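Local coordinates for CYCLIN domain-containing protein (Chaetomium thermophilum, PDB 6Z3U) that probably serves as the cyclin H-type regulatory subunit of the CDK-activating kinase complex, in which it binds a protein kinase and a RING-type partner, at residues L89-T94 / P225-A230; K111-T116 / K145-F150; R120-N125 / Q133-V138; K186-A191 / E219-S224. All blocks are in the same frame, centred on the assembly; numbering follows the deposited sequence.

Contact 1: residues L89-T94 / P225-A230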
loop_
_atom_site.group_PDB
_atom_site.type_symbol
_atom_site.label_atom_id
_atom_site.label_comp_id
_atom_site.label_asym_id
_atom_site.label_seq_id
_atom_site.Cartn_x
_atom_site.Cartn_y
_atom_site.Cartn_z
ATOM N N LEU A 89 16.020 -8.215 -23.460
ATOM C CA LEU A 89 15.357 -6.941 -23.718
ATOM C C LEU A 89 14.695 -6.402 -22.457
ATOM O O LEU A 89 14.662 -5.187 -22.238
ATOM C CB LEU A 89 14.330 -7.095 -24.837
ATOM C CG LEU A 89 14.871 -7.290 -26.256
ATOM C CD1 LEU A 89 13.727 -7.320 -27.260
ATOM C CD2 LEU A 89 15.868 -6.201 -26.620
ATOM N N VAL A 90 14.159 -7.289 -21.616
ATOM C CA VAL A 90 13.579 -6.843 -20.353
ATOM C C VAL A 90 14.640 -6.159 -19.501
ATOM O O VAL A 90 14.391 -5.111 -18.892
ATOM C CB VAL A 90 12.935 -8.026 -19.608
ATOM C CG1 VAL A 90 12.523 -7.609 -18.202
ATOM C CG2 VAL A 90 11.742 -8.544 -20.381
ATOM N N THR A 91 15.843 -6.734 -19.452
ATOM C CA THR A 91 16.918 -6.127 -18.678
ATOM C C THR A 91 17.334 -4.790 -19.277
ATOM O O THR A 91 17.588 -3.827 -18.545
ATOM C CB THR A 91 18.112 -7.081 -18.610
ATOM O OG1 THR A 91 17.667 -8.367 -18.160
ATOM C CG2 THR A 91 19.170 -6.558 -17.654
ATOM N N PHE A 92 17.407 -4.713 -20.606
ATOM C CA PHE A 92 17.789 -3.464 -21.256
ATOM C C PHE A 92 16.769 -2.368 -20.970
ATOM O O PHE A 92 17.134 -1.234 -20.638
ATOM C CB PHE A 92 17.942 -3.688 -22.763
ATOM C CG PHE A 92 18.064 -2.420 -23.559
ATOM C CD1 PHE A 92 19.262 -1.726 -23.606
ATOM C CD2 PHE A 92 16.984 -1.928 -24.273
ATOM C CE1 PHE A 92 19.377 -0.559 -24.340
ATOM C CE2 PHE A 92 17.094 -0.762 -25.009
ATOM C CZ PHE A 92 18.292 -0.078 -25.044
ATOM N N TYR A 93 15.480 -2.691 -21.086
ATOM C CA TYR A 93 14.439 -1.693 -20.882
ATOM C C TYR A 93 14.185 -1.404 -19.409
ATOM O O TYR A 93 13.656 -0.335 -19.087
ATOM C CB TYR A 93 13.145 -2.142 -21.564
ATOM C CG TYR A 93 13.184 -1.972 -23.068
ATOM C CD1 TYR A 93 13.213 -0.706 -23.640
ATOM C CD2 TYR A 93 13.203 -3.073 -23.916
ATOM C CE1 TYR A 93 13.258 -0.542 -25.013
ATOM C CE2 TYR A 93 13.246 -2.917 -25.293
ATOM C CZ TYR A 93 13.273 -1.648 -25.834
ATOM O OH TYR A 93 13.314 -1.475 -27.199
ATOM N N THR A 94 14.542 -2.323 -18.510
ATOM C CA THR A 94 14.498 -2.003 -17.086
ATOM C C THR A 94 15.540 -0.947 -16.736
ATOM O O THR A 94 15.298 -0.084 -15.884
ATOM C CB THR A 94 14.715 -3.266 -16.249
ATOM O OG1 THR A 94 13.765 -4.268 -16.630
ATOM C CG2 THR A 94 14.550 -2.962 -14.766
ATOM N N PRO A 225 19.736 -4.759 -7.533
ATOM C CA PRO A 225 18.635 -5.717 -7.361
ATOM C C PRO A 225 17.420 -5.422 -8.224
ATOM O O PRO A 225 16.507 -6.259 -8.286
ATOM C CB PRO A 225 18.303 -5.588 -5.871
ATOM C CG PRO A 225 18.578 -4.146 -5.574
ATOM C CD PRO A 225 19.740 -3.739 -6.465
ATOM N N LEU A 226 17.379 -4.269 -8.890
ATOM C CA LEU A 226 16.288 -3.934 -9.793
ATOM C C LEU A 226 16.528 -4.455 -11.203
ATOM O O LEU A 226 15.565 -4.722 -11.932
ATOM C CB LEU A 226 16.097 -2.417 -9.839
ATOM C CG LEU A 226 15.907 -1.737 -8.483
ATOM C CD1 LEU A 226 15.779 -0.232 -8.661
ATOM C CD2 LEU A 226 14.701 -2.297 -7.749
ATOM N N ILE A 227 17.794 -4.605 -11.597
ATOM C CA ILE A 227 18.126 -5.119 -12.920
ATOM C C ILE A 227 18.277 -6.636 -12.925
ATOM O O ILE A 227 18.196 -7.255 -13.996
ATOM C CB ILE A 227 19.417 -4.462 -13.438
ATOM C CG1 ILE A 227 19.260 -2.939 -13.489
ATOM C CG2 ILE A 227 19.776 -4.983 -14.817
ATOM C CD1 ILE A 227 18.106 -2.454 -14.358
ATOM N N THR A 228 18.490 -7.249 -11.766
ATOM C CA THR A 228 18.619 -8.690 -11.624
ATOM C C THR A 228 17.358 -9.246 -10.964
ATOM O O THR A 228 16.435 -8.507 -10.609
ATOM C CB THR A 228 19.871 -9.039 -10.817
ATOM O OG1 THR A 228 20.192 -10.423 -11.002
ATOM C CG2 THR A 228 19.648 -8.764 -9.335
ATOM N N ASP A 229 17.326 -10.570 -10.793
ATOM C CA ASP A 229 16.185 -11.254 -10.193
ATOM C C ASP A 229 16.258 -11.308 -8.669
ATOM O O ASP A 229 15.751 -12.261 -8.063
ATOM C CB ASP A 229 16.067 -12.669 -10.764
ATOM C CG ASP A 229 15.795 -12.672 -12.254
ATOM O OD1 ASP A 229 15.315 -11.643 -12.776
ATOM O OD2 ASP A 229 16.055 -13.708 -12.901
ATOM N N ALA A 230 16.867 -10.307 -8.032
ATOM C CA ALA A 230 17.049 -10.354 -6.585
ATOM C C ALA A 230 15.713 -10.421 -5.852
ATOM O O ALA A 230 15.552 -11.211 -4.914
ATOM C CB ALA A 230 17.853 -9.138 -6.121
#

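Contact 2: residues K111-T116 / K145-F150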
loop_
_atom_site.group_PDB
_atom_site.type_symbol
_atom_site.label_atom_id
_atom_site.label_comp_id
_atom_site.label_asym_id
_atom_site.label_seq_id
_atom_site.Cartn_x
_atom_site.Cartn_y
_atom_site.Cartn_z
ATOM N N LYS A 111 10.758 4.595 -8.445
ATOM C CA LYS A 111 11.582 3.893 -9.422
ATOM C C LYS A 111 11.562 2.391 -9.178
ATOM O O LYS A 111 11.301 1.600 -10.090
ATOM C CB LYS A 111 13.019 4.412 -9.363
ATOM C CG LYS A 111 13.180 5.885 -9.674
ATOM C CD LYS A 111 14.621 6.324 -9.457
ATOM C CE LYS A 111 14.794 7.809 -9.711
ATOM N NZ LYS A 111 15.831 8.405 -8.827
ATOM N N ALA A 112 11.832 1.980 -7.937
ATOM C CA ALA A 112 11.916 0.558 -7.633
ATOM C C ALA A 112 10.581 -0.138 -7.859
ATOM O O ALA A 112 10.541 -1.280 -8.331
ATOM C CB ALA A 112 12.391 0.363 -6.193
ATOM N N THR A 113 9.474 0.533 -7.527
ATOM C CA THR A 113 8.160 -0.062 -7.744
ATOM C C THR A 113 7.833 -0.154 -9.229
ATOM O O THR A 113 7.325 -1.180 -9.696
ATOM C CB THR A 113 7.091 0.750 -7.017
ATOM O OG1 THR A 113 7.268 0.614 -5.602
ATOM C CG2 THR A 113 5.700 0.268 -7.402
ATOM N N ALA A 114 8.108 0.911 -9.984
ATOM C CA ALA A 114 7.865 0.882 -11.423
ATOM C C ALA A 114 8.688 -0.210 -12.092
ATOM O O ALA A 114 8.180 -0.961 -12.932
ATOM C CB ALA A 114 8.182 2.247 -12.034
ATOM N N ALA A 115 9.971 -0.306 -11.738
ATOM C CA ALA A 115 10.816 -1.345 -12.316
ATOM C C ALA A 115 10.293 -2.735 -11.975
ATOM O O ALA A 115 10.257 -3.621 -12.837
ATOM C CB ALA A 115 12.254 -1.181 -11.825
ATOM N N THR A 116 9.875 -2.942 -10.723
ATOM C CA THR A 116 9.372 -4.251 -10.317
ATOM C C THR A 116 8.090 -4.606 -11.060
ATOM O O THR A 116 7.918 -5.748 -11.504
ATOM C CB THR A 116 9.143 -4.280 -8.805
ATOM O OG1 THR A 116 10.378 -4.013 -8.128
ATOM C CG2 THR A 116 8.616 -5.641 -8.370
ATOM N N LYS A 145 1.267 5.967 -8.845
ATOM C CA LYS A 145 0.003 5.749 -8.152
ATOM C C LYS A 145 0.173 4.757 -7.010
ATOM O O LYS A 145 -0.314 4.983 -5.895
ATOM C CB LYS A 145 -1.047 5.257 -9.146
ATOM C CG LYS A 145 -1.389 6.259 -10.240
ATOM C CD LYS A 145 -2.520 5.754 -11.123
ATOM C CE LYS A 145 -3.092 6.871 -11.978
ATOM N NZ LYS A 145 -4.175 6.390 -12.882
ATOM N N ALA A 146 0.871 3.650 -7.268
ATOM C CA ALA A 146 1.064 2.637 -6.240
ATOM C C ALA A 146 1.807 3.181 -5.029
ATOM O O ALA A 146 1.710 2.596 -3.944
ATOM C CB ALA A 146 1.822 1.441 -6.820
ATOM N N GLU A 147 2.550 4.278 -5.188
ATOM C CA GLU A 147 3.312 4.876 -4.099
ATOM C C GLU A 147 2.702 6.187 -3.619
ATOM O O GLU A 147 3.383 6.980 -2.958
ATOM C CB GLU A 147 4.763 5.089 -4.529
ATOM C CG GLU A 147 5.511 3.791 -4.801
ATOM C CD GLU A 147 5.685 2.943 -3.552
ATOM O OE1 GLU A 147 5.736 3.517 -2.443
ATOM O OE2 GLU A 147 5.764 1.703 -3.679
ATOM N N GLY A 148 1.436 6.434 -3.937
ATOM C CA GLY A 148 0.735 7.588 -3.423
ATOM C C GLY A 148 0.869 8.849 -4.243
ATOM O O GLY A 148 0.398 9.905 -3.802
ATOM N N ALA A 149 1.494 8.783 -5.414
ATOM C CA ALA A 149 1.633 9.929 -6.305
ATOM C C ALA A 149 0.697 9.728 -7.491
ATOM O O ALA A 149 0.906 8.827 -8.309
ATOM C CB ALA A 149 3.081 10.092 -6.765
ATOM N N PHE A 150 -0.328 10.577 -7.588
ATOM C CA PHE A 150 -1.354 10.485 -8.624
ATOM C C PHE A 150 -1.263 11.735 -9.490
ATOM O O PHE A 150 -2.039 12.686 -9.314
ATOM C CB PHE A 150 -2.744 10.324 -8.012
ATOM C CG PHE A 150 -2.902 9.069 -7.201
ATOM C CD1 PHE A 150 -3.298 7.887 -7.803
ATOM C CD2 PHE A 150 -2.640 9.067 -5.841
ATOM C CE1 PHE A 150 -3.437 6.728 -7.065
ATOM C CE2 PHE A 150 -2.778 7.909 -5.099
ATOM C CZ PHE A 150 -3.178 6.739 -5.714
#

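Contact 3: residues R120-N125 / Q133-V138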
loop_
_atom_site.group_PDB
_atom_site.type_symbol
_atom_site.label_atom_id
_atom_site.label_comp_id
_atom_site.label_asym_id
_atom_site.label_seq_id
_atom_site.Cartn_x
_atom_site.Cartn_y
_atom_site.Cartn_z
ATOM N N ARG A 120 7.664 -7.848 -13.316
ATOM C CA ARG A 120 6.559 -8.757 -13.041
ATOM C C ARG A 120 5.614 -8.865 -14.229
ATOM O O ARG A 120 5.051 -9.938 -14.477
ATOM C CB ARG A 120 5.798 -8.285 -11.803
ATOM C CG ARG A 120 6.567 -8.435 -10.502
ATOM C CD ARG A 120 5.727 -7.956 -9.338
ATOM N NE ARG A 120 6.425 -8.060 -8.064
ATOM C CZ ARG A 120 5.880 -7.757 -6.892
ATOM N NH1 ARG A 120 4.625 -7.328 -6.833
ATOM N NH2 ARG A 120 6.587 -7.884 -5.779
ATOM N N PHE A 121 5.434 -7.778 -14.983
ATOM C CA PHE A 121 4.533 -7.821 -16.128
ATOM C C PHE A 121 5.030 -8.805 -17.179
ATOM O O PHE A 121 4.241 -9.566 -17.751
ATOM C CB PHE A 121 4.390 -6.423 -16.730
ATOM C CG PHE A 121 3.512 -6.371 -17.950
ATOM C CD1 PHE A 121 2.135 -6.282 -17.827
ATOM C CD2 PHE A 121 4.064 -6.410 -19.222
ATOM C CE1 PHE A 121 1.325 -6.232 -18.948
ATOM C CE2 PHE A 121 3.258 -6.364 -20.345
ATOM C CZ PHE A 121 1.889 -6.275 -20.208
ATOM N N TYR A 122 6.338 -8.813 -17.434
ATOM C CA TYR A 122 6.923 -9.580 -18.522
ATOM C C TYR A 122 7.408 -10.960 -18.088
ATOM O O TYR A 122 8.217 -11.571 -18.796
ATOM C CB TYR A 122 8.063 -8.782 -19.159
ATOM C CG TYR A 122 7.564 -7.749 -20.145
ATOM C CD1 TYR A 122 6.722 -8.114 -21.186
ATOM C CD2 TYR A 122 7.905 -6.407 -20.020
ATOM C CE1 TYR A 122 6.251 -7.187 -22.082
ATOM C CE2 TYR A 122 7.436 -5.466 -20.918
ATOM C CZ TYR A 122 6.606 -5.867 -21.946
ATOM O OH TYR A 122 6.122 -4.957 -22.854
ATOM N N ILE A 123 6.950 -11.464 -16.945
ATOM C CA ILE A 123 7.140 -12.847 -16.586
ATOM C C ILE A 123 5.839 -13.608 -16.745
ATOM O O ILE A 123 5.854 -14.803 -17.090
ATOM C CB ILE A 123 7.686 -12.994 -15.133
ATOM C CG1 ILE A 123 7.707 -14.464 -14.718
ATOM C CG2 ILE A 123 6.866 -12.162 -14.170
ATOM C CD1 ILE A 123 8.523 -14.730 -13.483
ATOM N N THR A 124 4.711 -12.932 -16.557
ATOM C CA THR A 124 3.422 -13.487 -16.920
ATOM C C THR A 124 3.074 -13.237 -18.378
ATOM O O THR A 124 2.214 -13.937 -18.926
ATOM C CB THR A 124 2.301 -12.906 -16.049
ATOM O OG1 THR A 124 2.289 -11.478 -16.162
ATOM C CG2 THR A 124 2.491 -13.289 -14.589
ATOM N N ASN A 125 3.720 -12.260 -19.011
ATOM C CA ASN A 125 3.477 -11.913 -20.401
ATOM C C ASN A 125 4.804 -11.904 -21.143
ATOM O O ASN A 125 5.860 -11.655 -20.556
ATOM C CB ASN A 125 2.799 -10.544 -20.531
ATOM C CG ASN A 125 1.443 -10.503 -19.864
ATOM O OD1 ASN A 125 0.620 -11.398 -20.049
ATOM N ND2 ASN A 125 1.207 -9.467 -19.073
ATOM N N GLN A 133 8.537 -0.997 -25.189
ATOM C CA GLN A 133 8.804 0.432 -25.274
ATOM C C GLN A 133 7.687 1.238 -24.626
ATOM O O GLN A 133 7.937 2.301 -24.048
ATOM C CB GLN A 133 8.977 0.846 -26.737
ATOM C CG GLN A 133 9.552 2.237 -26.930
ATOM C CD GLN A 133 11.064 2.258 -26.805
ATOM O OE1 GLN A 133 11.763 1.488 -27.466
ATOM N NE2 GLN A 133 11.576 3.134 -25.947
ATOM N N GLU A 134 6.450 0.747 -24.712
ATOM C CA GLU A 134 5.296 1.420 -24.130
ATOM C C GLU A 134 5.081 1.028 -22.671
ATOM O O GLU A 134 4.866 1.895 -21.819
ATOM C CB GLU A 134 4.040 1.108 -24.950
ATOM C CG GLU A 134 4.110 1.564 -26.404
ATOM C CD GLU A 134 4.230 3.071 -26.539
ATOM O OE1 GLU A 134 5.372 3.572 -26.622
ATOM O OE2 GLU A 134 3.184 3.755 -26.541
ATOM N N MET A 135 5.128 -0.272 -22.370
ATOM C CA MET A 135 4.965 -0.716 -20.991
ATOM C C MET A 135 5.984 -0.073 -20.060
ATOM O O MET A 135 5.735 0.018 -18.853
ATOM C CB MET A 135 5.084 -2.240 -20.910
ATOM C CG MET A 135 3.978 -3.005 -21.629
ATOM S SD MET A 135 2.320 -2.689 -20.985
ATOM C CE MET A 135 1.778 -1.390 -22.089
ATOM N N LEU A 136 7.122 0.375 -20.591
ATOM C CA LEU A 136 8.099 1.081 -19.768
ATOM C C LEU A 136 7.484 2.332 -19.152
ATOM O O LEU A 136 7.602 2.569 -17.944
ATOM C CB LEU A 136 9.326 1.430 -20.613
ATOM C CG LEU A 136 10.478 2.185 -19.949
ATOM C CD1 LEU A 136 11.759 1.948 -20.733
ATOM C CD2 LEU A 136 10.200 3.676 -19.841
ATOM N N LEU A 137 6.814 3.143 -19.972
ATOM C CA LEU A 137 6.175 4.350 -19.460
ATOM C C LEU A 137 5.005 4.013 -18.544
ATOM O O LEU A 137 4.773 4.704 -17.545
ATOM C CB LEU A 137 5.710 5.223 -20.624
ATOM C CG LEU A 137 6.786 6.103 -21.258
ATOM C CD1 LEU A 137 6.332 6.632 -22.608
ATOM C CD2 LEU A 137 7.132 7.248 -20.324
ATOM N N VAL A 138 4.253 2.959 -18.870
ATOM C CA VAL A 138 3.107 2.581 -18.049
ATOM C C VAL A 138 3.558 2.179 -16.651
ATOM O O VAL A 138 2.926 2.538 -15.651
ATOM C CB VAL A 138 2.317 1.449 -18.731
ATOM C CG1 VAL A 138 1.167 1.004 -17.850
ATOM C CG2 VAL A 138 1.815 1.900 -20.099
#

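Contact 4: residues K186-A191 / E219-S224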
loop_
_atom_site.group_PDB
_atom_site.type_symbol
_atom_site.label_atom_id
_atom_site.label_comp_id
_atom_site.label_asym_id
_atom_site.label_seq_id
_atom_site.Cartn_x
_atom_site.Cartn_y
_atom_site.Cartn_z
ATOM N N LYS A 186 7.753 -4.323 -1.664
ATOM C CA LYS A 186 8.589 -4.070 -0.500
ATOM C C LYS A 186 10.017 -3.835 -0.965
ATOM O O LYS A 186 10.585 -4.668 -1.680
ATOM C CB LYS A 186 8.520 -5.240 0.482
ATOM C CG LYS A 186 7.108 -5.525 0.974
ATOM C CD LYS A 186 7.048 -6.779 1.823
ATOM C CE LYS A 186 5.693 -6.920 2.498
ATOM N NZ LYS A 186 5.343 -5.732 3.331
ATOM N N HIS A 187 10.584 -2.703 -0.570
ATOM C CA HIS A 187 11.915 -2.308 -0.996
ATOM C C HIS A 187 12.883 -2.288 0.179
ATOM O O HIS A 187 12.472 -2.152 1.337
ATOM C CB HIS A 187 11.876 -0.922 -1.652
ATOM C CG HIS A 187 10.935 -0.836 -2.811
ATOM N ND1 HIS A 187 11.065 -1.622 -3.935
ATOM C CD2 HIS A 187 9.845 -0.059 -3.019
ATOM C CE1 HIS A 187 10.097 -1.335 -4.786
ATOM N NE2 HIS A 187 9.344 -0.388 -4.255
ATOM N N PRO A 188 14.187 -2.402 -0.082
ATOM C CA PRO A 188 15.174 -2.431 1.012
ATOM C C PRO A 188 15.810 -1.085 1.341
ATOM O O PRO A 188 16.735 -1.059 2.159
ATOM C CB PRO A 188 16.234 -3.396 0.461
ATOM C CG PRO A 188 15.962 -3.520 -1.048
ATOM C CD PRO A 188 14.847 -2.578 -1.384
ATOM N N PHE A 189 15.351 0.012 0.736
ATOM C CA PHE A 189 15.961 1.310 1.009
ATOM C C PHE A 189 15.786 1.698 2.472
ATOM O O PHE A 189 16.761 2.012 3.164
ATOM C CB PHE A 189 15.362 2.375 0.089
ATOM C CG PHE A 189 15.441 2.029 -1.371
ATOM C CD1 PHE A 189 16.645 2.112 -2.052
ATOM C CD2 PHE A 189 14.314 1.624 -2.062
ATOM C CE1 PHE A 189 16.721 1.794 -3.393
ATOM C CE2 PHE A 189 14.384 1.307 -3.404
ATOM C CZ PHE A 189 15.590 1.391 -4.070
ATOM N N ARG A 190 14.546 1.682 2.963
ATOM C CA ARG A 190 14.312 2.015 4.364
ATOM C C ARG A 190 14.937 0.983 5.293
ATOM O O ARG A 190 15.373 1.328 6.397
ATOM C CB ARG A 190 12.814 2.133 4.632
ATOM C CG ARG A 190 12.476 2.871 5.913
ATOM C CD ARG A 190 10.975 3.012 6.084
ATOM N NE ARG A 190 10.381 3.867 5.059
ATOM C CZ ARG A 190 9.839 3.429 3.925
ATOM N NH1 ARG A 190 9.805 2.131 3.646
ATOM N NH2 ARG A 190 9.329 4.297 3.063
ATOM N N ALA A 191 14.980 -0.283 4.871
ATOM C CA ALA A 191 15.673 -1.300 5.653
ATOM C C ALA A 191 17.143 -0.952 5.844
ATOM O O ALA A 191 17.720 -1.249 6.897
ATOM C CB ALA A 191 15.532 -2.662 4.974
ATOM N N GLU A 219 23.539 3.182 -3.409
ATOM C CA GLU A 219 23.693 3.152 -4.860
ATOM C C GLU A 219 23.560 1.732 -5.401
ATOM O O GLU A 219 23.007 1.524 -6.486
ATOM C CB GLU A 219 25.042 3.749 -5.263
ATOM C CG GLU A 219 25.082 5.275 -5.291
ATOM C CD GLU A 219 24.039 5.883 -6.221
ATOM O OE1 GLU A 219 23.490 5.148 -7.071
ATOM O OE2 GLU A 219 23.769 7.097 -6.099
ATOM N N ILE A 220 24.074 0.745 -4.665
ATOM C CA ILE A 220 23.912 -0.647 -5.075
ATOM C C ILE A 220 22.435 -1.019 -5.098
ATOM O O ILE A 220 21.934 -1.593 -6.071
ATOM C CB ILE A 220 24.715 -1.576 -4.146
ATOM C CG1 ILE A 220 26.206 -1.236 -4.228
ATOM C CG2 ILE A 220 24.458 -3.036 -4.512
ATOM C CD1 ILE A 220 27.095 -2.094 -3.347
ATOM N N LEU A 221 21.716 -0.697 -4.020
ATOM C CA LEU A 221 20.298 -1.027 -3.957
ATOM C C LEU A 221 19.516 -0.322 -5.056
ATOM O O LEU A 221 18.510 -0.851 -5.543
ATOM C CB LEU A 221 19.735 -0.655 -2.585
ATOM C CG LEU A 221 20.197 -1.500 -1.393
ATOM C CD1 LEU A 221 19.562 -0.988 -0.108
ATOM C CD2 LEU A 221 19.874 -2.974 -1.595
ATOM N N ARG A 222 19.965 0.867 -5.462
ATOM C CA ARG A 222 19.277 1.646 -6.481
ATOM C C ARG A 222 19.385 1.049 -7.877
ATOM O O ARG A 222 18.680 1.514 -8.778
ATOM C CB ARG A 222 19.835 3.073 -6.500
ATOM C CG ARG A 222 19.274 3.974 -5.411
ATOM C CD ARG A 222 20.248 5.085 -5.045
ATOM N NE ARG A 222 19.620 6.101 -4.205
ATOM C CZ ARG A 222 19.945 7.391 -4.210
ATOM N NH1 ARG A 222 19.307 8.233 -3.410
ATOM N NH2 ARG A 222 20.905 7.840 -5.009
ATOM N N PHE A 223 20.242 0.048 -8.089
ATOM C CA PHE A 223 20.435 -0.476 -9.436
ATOM C C PHE A 223 20.544 -1.998 -9.449
ATOM O O PHE A 223 19.826 -2.668 -10.197
ATOM C CB PHE A 223 21.692 0.135 -10.061
ATOM C CG PHE A 223 21.866 -0.192 -11.515
ATOM C CD1 PHE A 223 21.267 0.601 -12.480
ATOM C CD2 PHE A 223 22.615 -1.283 -11.922
ATOM C CE1 PHE A 223 21.412 0.317 -13.821
ATOM C CE2 PHE A 223 22.765 -1.573 -13.266
ATOM C CZ PHE A 223 22.163 -0.770 -14.216
ATOM N N SER A 224 21.442 -2.547 -8.631
ATOM C CA SER A 224 21.773 -3.968 -8.734
ATOM C C SER A 224 20.568 -4.885 -8.572
ATOM O O SER A 224 20.371 -5.763 -9.430
ATOM C CB SER A 224 22.862 -4.311 -7.712
ATOM O OG SER A 224 24.151 -4.035 -8.227
#

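Contact 1: residues L89-T94 / P225-A230
Thr91 and Ile227 mark the nearest approach of the two backbones, with 6.0 Å between the CA of Thr91 and the CA of Ile227. Residues 89-94 run within helix 83-103, whereas 225-230 carry the end of the short helix 224-227 and the chain that leaves it, Thr228 being the first residue to abandon helical angles. Ile227 serves both threonines, one branch for each. Its CG2 faces CG2 of Thr91, methyl against methyl, at 3.3 Å, the two side chains crossing at a slant. Its longer branch reaches further along helix 83-103 and brings CD1 to 3.6 Å from CG2 of Thr94; these two side chains run past each other in opposite senses. The same Thr94 methyl also lies 3.5 Å from the carbonyl O of Leu226. With chi1 at -55°, Thr94 places CG2 opposite its backbone N, and OG1 is left beside that N, turned back toward Val90 O at a modelled distance too short to be relied on. Beyond the pair, Leu226 packs on Ala112 of helix 108-124, and Trp340 covers part of Thr91. With the Thr91 hydroxyl bonded to Leu87 O and that of Thr94 turned back along the same helix, both residues offer methyl groups to Ile227, and the contact is mainly apolar packing in the protein interior.

Contact 2: residues K111-T116 / K145-F150
Glu147, just beyond helix 132-146, reaches across to Thr113 in the middle of residues 111-116, within helix 108-124. Its CB already points at that helix. CG is the first atom to meet it, 3.7 Å from OG1 of Thr113 and slightly farther from Thr113 CB. A bend at chi2 (-65°) then turns the carboxylate so that CD comes to 3.5 Å from OG1 of Thr113, and at the tip OE2 closes to 2.7 Å from that same OG1. The two side chains arrive from opposite directions. OE2 is within hydrogen-bonding distance, but Glu109 O is also in reach of the one hydroxyl proton, so which acceptor takes it is not settled; His187 NE2, from the segment leading into helix 189-200, is a further partner of this oxygen. The other branch of Thr113, CG2, packs at 4.1 Å from CB of Ala146, an apolar touch beside the polar one. Next to Ala146, Lys145 forms a salt bridge with Glu172 and donates to Met134 O and Asp132 O of the kinase chain, consistent with the lysine-glutamate pair by which the cyclin box of other cyclins grips its kinase. Glu147 itself is followed by Gly148, whose positive phi makes it the C-prime residue of a Schellman motif, with Gly148 N on Lys145 O and Ala149 N on Cys144 O, a classic way to end a helix.

Contact 3: residues R120-N125 / Q133-V138
Met135 meets Phe121 and Tyr122 together, and its side chain makes nearly all of the second segment's share of the contact. Two residues precede it along 133-138. Gln133 sits at the start, its OE1 weakly bonded to Tyr93 OH, and Glu134 sends its carboxylate to a salt bridge with Arg162. Met135 follows, lying closest to Phe121 in the backbone, 8.6 Å between the CA atoms of Phe121 and Met135. Its CB approaches the phenol end of Tyr122, 3.5 Å from OH, and CG lies 3.9 Å from CZ of Tyr122 in an oblique approach to that ring. CG, set beside the backbone N (chi1 -65°), is also 3.7 Å from CE2 of Phe121; the bend at chi2 (-61°) then sets SD above the Phe121 ring face, 4.1 Å from the centroid and 29° off the normal, a Met-aromatic contact. The two aromatic residues are themselves in contact, CD2 of Phe121 lying over the centre of the Tyr122 ring, and the Tyr122 hydroxyl is hydrogen-bonded to Tyr130 O in the connection between the helices. Leu136, next in line, faces the other way, onto Leu97, and Val138 touches Leu175. Helices 108-124 and 132-146 thus pack with helix 172-178 beside Phe121 and Val138, and with helix 83-103 beside Tyr122 and Leu136, within the all-helical cyclin-like fold.

Contact 4: residues K186-A191 / E219-S224
Phe189 lays its CE1 corner against Leu221 and Arg222, where residues 186-191 enter helix 189-200 and residues 219-224 leave helix 207-221. CE1 of Phe189 is 4.0 Å from CB of Leu221 and 3.8 Å from its carbonyl O. CG of Arg222 adds a third touch at 3.9 Å from the same CE1; it and Leu221 O approach the ring obliquely. The forked end of Leu221 goes to Pro188, in the N-cap position of helix 189-200: CD2 of Leu221 is 4.0 Å from CG of Pro188, and CD1 is 3.6 Å from Pro188 O. Further out, helix 236-247 backs both residues, with Met240 on Pro188 and Ala243 on Leu221. Arg222 runs extended from CG to NE (chi3 169°), carrying its guanidinium away from the ring to a salt bridge between NE and Asp108 OD2; NH2 forms a second with Glu219 OE2, 3.2 Å away, whose hydrogen bond is weak and bent. Glu219 in turn pairs with Arg337. Arg190 pairs with Glu109 of its own chain and with acidic residues of the kinase and RING-type chains. The contact thus combines an apolar centre with a charged margin, and the aliphatic part of Arg222 links the two while its charge is probably balanced by two carboxylates.

From the N terminus, helix 83-103 opens the longest loop, which contact 1 closes at 225-230; the other three contacts all lie between its ends. Within it, contact 2 joins helix 108-124 to the end of helix 132-146, and contact 3, joining the same two helices nearer their connection, is enclosed by contact 2. Contact 4 comes afterwards, in series, closing the hairpin of helices 189-200 and 207-221. None of the loops cross. Contacts 2 and 3 hold together the cyclin-like region and contact 4 the C-terminal one; contact 1 ties helix 83-103, which packs on helix 108-124, to the C-terminal part, and Ala112, packing on His187 and Phe189, ties contact 2 to contact 4.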